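Local coordinates for pheromone cOB1/lipoprotein, YaeC family (Enterococcus faecalis, PDB 4EF1), which probably binds methionine as the lipid-anchored substrate-binding protein of an ABC-type uptake system, and also serves as precursor of the sex pheromone cOB1, at residues W114-E122 / R135-I143. Numbering follows the deposited sequence.
Sequences WPRVLTILE and RTTATFDDI. With MSE (selenomethionine), chain C.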
loop_
_atom_site.group_PDB
_atom_site.type_symbol
_atom_site.label_atom_id
_atom_site.label_comp_id
_atom_site.label_asym_id
_atom_site.label_seq_id
_atom_site.Cartn_x
_atom_site.Cartn_y
_atom_site.Cartn_z
ATOM N N TRP A 114 9.701 0.157 4.991
ATOM C CA TRP A 114 10.477 0.218 6.253
ATOM C C TRP A 114 10.396 1.540 6.954
ATOM O O TRP A 114 10.232 1.547 8.159
ATOM C CB TRP A 114 11.939 -0.192 6.072
ATOM C CG TRP A 114 12.119 -1.638 5.661
ATOM C CD1 TRP A 114 11.147 -2.624 5.517
ATOM C CD2 TRP A 114 13.377 -2.321 5.404
ATOM N NE1 TRP A 114 11.702 -3.819 5.187
ATOM C CE2 TRP A 114 13.032 -3.707 5.085
ATOM C CE3 TRP A 114 14.705 -1.934 5.383
ATOM C CZ2 TRP A 114 13.995 -4.645 4.789
ATOM C CZ3 TRP A 114 15.660 -2.870 5.054
ATOM C CH2 TRP A 114 15.317 -4.196 4.749
ATOM N N PRO A 115 10.493 2.664 6.209
ATOM C CA PRO A 115 10.335 3.957 6.850
ATOM C C PRO A 115 9.009 4.189 7.593
ATOM O O PRO A 115 8.954 5.039 8.495
ATOM C CB PRO A 115 10.464 4.942 5.686
ATOM C CG PRO A 115 11.338 4.250 4.682
ATOM C CD PRO A 115 10.852 2.822 4.776
ATOM N N ARG A 116 7.976 3.484 7.180
ATOM C CA ARG A 116 6.645 3.603 7.747
ATOM C C ARG A 116 6.561 3.022 9.171
ATOM O O ARG A 116 5.966 3.632 10.036
ATOM C CB ARG A 116 5.639 2.936 6.826
ATOM C CG ARG A 116 5.668 3.422 5.372
ATOM C CD ARG A 116 4.683 2.755 4.454
ATOM N NE ARG A 116 3.306 3.257 4.550
ATOM C CZ ARG A 116 2.289 2.755 3.862
ATOM N NH1 ARG A 116 2.494 1.792 2.954
ATOM N NH2 ARG A 116 1.085 3.270 4.008
ATOM N N VAL A 117 7.127 1.842 9.405
ATOM C CA VAL A 117 7.192 1.296 10.763
ATOM C C VAL A 117 8.112 2.174 11.621
ATOM O O VAL A 117 7.819 2.421 12.797
ATOM C CB VAL A 117 7.630 -0.189 10.810
ATOM C CG1 VAL A 117 9.138 -0.303 10.552
ATOM C CG2 VAL A 117 7.250 -0.813 12.166
ATOM N N LEU A 118 9.212 2.675 11.025
ATOM C CA LEU A 118 10.113 3.574 11.726
ATOM C C LEU A 118 9.393 4.893 12.145
ATOM O O LEU A 118 9.588 5.333 13.281
ATOM C CB LEU A 118 11.376 3.862 10.889
ATOM C CG LEU A 118 12.348 2.687 10.667
ATOM C CD1 LEU A 118 13.562 3.099 9.857
ATOM C CD2 LEU A 118 12.818 2.113 11.987
ATOM N N THR A 119 8.562 5.486 11.250
ATOM C CA THR A 119 7.811 6.706 11.588
ATOM C C THR A 119 6.758 6.387 12.668
ATOM O O THR A 119 6.504 7.199 13.556
ATOM C CB THR A 119 7.064 7.384 10.401
ATOM O OG1 THR A 119 5.939 6.598 9.972
ATOM C CG2 THR A 119 8.002 7.709 9.229
ATOM N N ILE A 120 6.143 5.218 12.593
ATOM C CA ILE A 120 5.146 4.841 13.628
ATOM C C ILE A 120 5.849 4.790 15.028
ATOM O O ILE A 120 5.402 5.404 15.970
ATOM C CB ILE A 120 4.431 3.526 13.299
ATOM C CG1 ILE A 120 3.468 3.712 12.120
ATOM C CG2 ILE A 120 3.724 2.946 14.553
ATOM C CD1 ILE A 120 2.998 2.411 11.513
ATOM N N LEU A 121 6.980 4.082 15.107
ATOM C CA LEU A 121 7.701 3.929 16.356
ATOM C C LEU A 121 8.282 5.298 16.867
ATOM O O LEU A 121 8.268 5.560 18.078
ATOM C CB LEU A 121 8.791 2.849 16.237
ATOM C CG LEU A 121 8.231 1.442 15.969
ATOM C CD1 LEU A 121 9.345 0.494 15.571
ATOM C CD2 LEU A 121 7.364 0.916 17.127
ATOM N N GLU A 122 8.742 6.152 15.934
ATOM C CA GLU A 122 9.149 7.524 16.270
ATOM C C GLU A 122 7.976 8.357 16.831
ATOM O O GLU A 122 8.119 9.015 17.872
ATOM C CB GLU A 122 9.780 8.240 15.042
ATOM C CG GLU A 122 10.307 9.636 15.338
ATOM C CD GLU A 122 11.417 10.102 14.400
ATOM O OE1 GLU A 122 11.257 9.983 13.191
ATOM O OE2 GLU A 122 12.419 10.661 14.870
ATOM N N ARG A 135 16.057 10.397 5.485
ATOM C CA ARG A 135 14.725 9.858 5.890
ATOM C C ARG A 135 13.876 9.246 4.781
ATOM O O ARG A 135 12.957 8.450 5.034
ATOM C CB ARG A 135 13.900 10.948 6.596
ATOM C CG ARG A 135 14.487 11.343 7.935
ATOM C CD ARG A 135 13.699 12.422 8.643
ATOM N NE ARG A 135 14.160 12.508 10.022
ATOM C CZ ARG A 135 13.666 11.821 11.057
ATOM N NH1 ARG A 135 12.631 10.980 10.936
ATOM N NH2 ARG A 135 14.210 12.015 12.251
ATOM N N THR A 136 14.183 9.613 3.550
ATOM C CA THR A 136 13.459 9.116 2.373
ATOM C C THR A 136 13.687 7.595 2.158
ATOM O O THR A 136 12.779 6.882 1.756
ATOM C CB THR A 136 13.879 9.936 1.110
ATOM O OG1 THR A 136 15.289 9.781 0.881
ATOM C CG2 THR A 136 13.577 11.464 1.297
ATOM N N THR A 137 14.897 7.129 2.479
ATOM C CA THR A 137 15.311 5.726 2.322
ATOM C C THR A 137 15.702 5.096 3.681
ATOM O O THR A 137 16.654 4.308 3.750
ATOM C CB THR A 137 16.548 5.689 1.378
ATOM O OG1 THR A 137 17.647 6.391 1.991
ATOM C CG2 THR A 137 16.226 6.334 0.044
ATOM N N ALA A 138 14.959 5.428 4.747
ATOM C CA ALA A 138 15.338 5.003 6.093
ATOM C C ALA A 138 15.310 3.479 6.218
ATOM O O ALA A 138 14.413 2.807 5.690
ATOM C CB ALA A 138 14.490 5.675 7.183
ATOM N N THR A 139 16.331 2.943 6.881
ATOM C CA THR A 139 16.391 1.511 7.217
ATOM C C THR A 139 16.684 1.378 8.715
ATOM O O THR A 139 16.942 2.380 9.428
ATOM C CB THR A 139 17.420 0.736 6.372
ATOM O OG1 THR A 139 18.766 1.136 6.745
ATOM C CG2 THR A 139 17.169 0.965 4.833
ATOM N N PHE A 140 16.702 0.130 9.180
ATOM C CA PHE A 140 16.861 -0.183 10.606
ATOM C C PHE A 140 18.223 0.231 11.134
ATOM O O PHE A 140 18.359 0.605 12.306
ATOM C CB PHE A 140 16.525 -1.638 10.863
ATOM C CG PHE A 140 15.126 -1.987 10.422
ATOM C CD1 PHE A 140 14.046 -1.521 11.123
ATOM C CD2 PHE A 140 14.907 -2.702 9.230
ATOM C CE1 PHE A 140 12.768 -1.771 10.691
ATOM C CE2 PHE A 140 13.630 -2.952 8.791
ATOM C CZ PHE A 140 12.563 -2.499 9.533
ATOM N N ASP A 141 19.208 0.243 10.249
ATOM C CA ASP A 141 20.530 0.750 10.574
ATOM C C ASP A 141 20.547 2.252 10.913
ATOM O O ASP A 141 21.538 2.748 11.469
ATOM C CB ASP A 141 21.523 0.494 9.425
ATOM C CG ASP A 141 21.767 -0.993 9.170
ATOM O OD1 ASP A 141 20.992 -1.850 9.683
ATOM O OD2 ASP A 141 22.740 -1.310 8.439
ATOM N N ASP A 142 19.499 2.983 10.528
ATOM C CA ASP A 142 19.444 4.423 10.798
ATOM C C ASP A 142 18.912 4.771 12.189
ATOM O O ASP A 142 18.936 5.944 12.582
ATOM C CB ASP A 142 18.634 5.129 9.746
ATOM C CG ASP A 142 19.272 5.045 8.377
ATOM O OD1 ASP A 142 20.527 5.186 8.278
ATOM O OD2 ASP A 142 18.509 4.885 7.410
ATOM N N ILE A 143 18.504 3.758 12.948
ATOM C CA ILE A 143 18.006 3.982 14.298
ATOM C C ILE A 143 19.114 4.465 15.197
ATOM O O ILE A 143 20.197 3.895 15.220
ATOM C CB ILE A 143 17.380 2.706 14.896
ATOM C CG1 ILE A 143 16.130 2.318 14.130
ATOM C CG2 ILE A 143 17.098 2.894 16.378
ATOM C CD1 ILE A 143 15.597 0.964 14.567
HETATM N N MSE C 301 -1.650 -1.162 -0.871
HETATM C CA MSE C 301 -0.250 -1.121 -0.287
HETATM C C MSE C 301 -0.043 0.049 0.679
HETATM O O MSE C 301 -0.469 1.175 0.382
HETATM O OXT MSE C 301 0.628 -0.108 1.735
HETATM C CB MSE C 301 0.824 -1.120 -1.374
HETATM C CG MSE C 301 2.267 -1.251 -0.872
HETATM SE SE MSE C 301 3.518 -0.952 -2.303
HETATM C CE MSE C 301 3.178 -2.577 -3.403
#
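In one lobe of the periplasmic-binding-protein fold, the helix that carries R116 to the selenomethionine pocket packs through W114, P115 and L118 on the loop 135-143. F140 CE2 lies over one face of the indole, 3.5 Å from W114 CD2; the F140 ring and the indole's five-membered ring are inclined at 45°, neither stacked nor edge-to-face. Both residues also pack on V107 of strand 104-108, and W114 suits the place because its flat indole meets F140 while NE1 still bonds to the S108 carbonyl. Branched L118 fills the next turn: CD1 lies 3.8 Å from A138 CB, while CD2 meets both F140 CD1 and I143 CG1. A small alanine lets the loop come close here. P115, lacking an amide hydrogen, suits the helix's first turn, where no i-4 bond needs one, and sets CG 3.5 Å from A138 O. Within the loop, D142 OD2 accepts the T139 amide, which probably helps hold the 3-10 turn 140-142. R116 gives NH1 to the ligand carboxylate atom OXT at 2.9 Å; E195 and D113 pair with its guanidinium and probably help aim it. At the partly exposed far end, long, oppositely charged chains span the edge in a salt bridge: chi1 -176° and an outstretched chain carry the E122 carboxylate to R135, extended from CG to NE, nearly coplanar with its guanidinium. R135 NH1 reaches the syn lone pair of E122 OE1 at 2.8 Å, and R135 NH2 bonds weakly to E122 OE2.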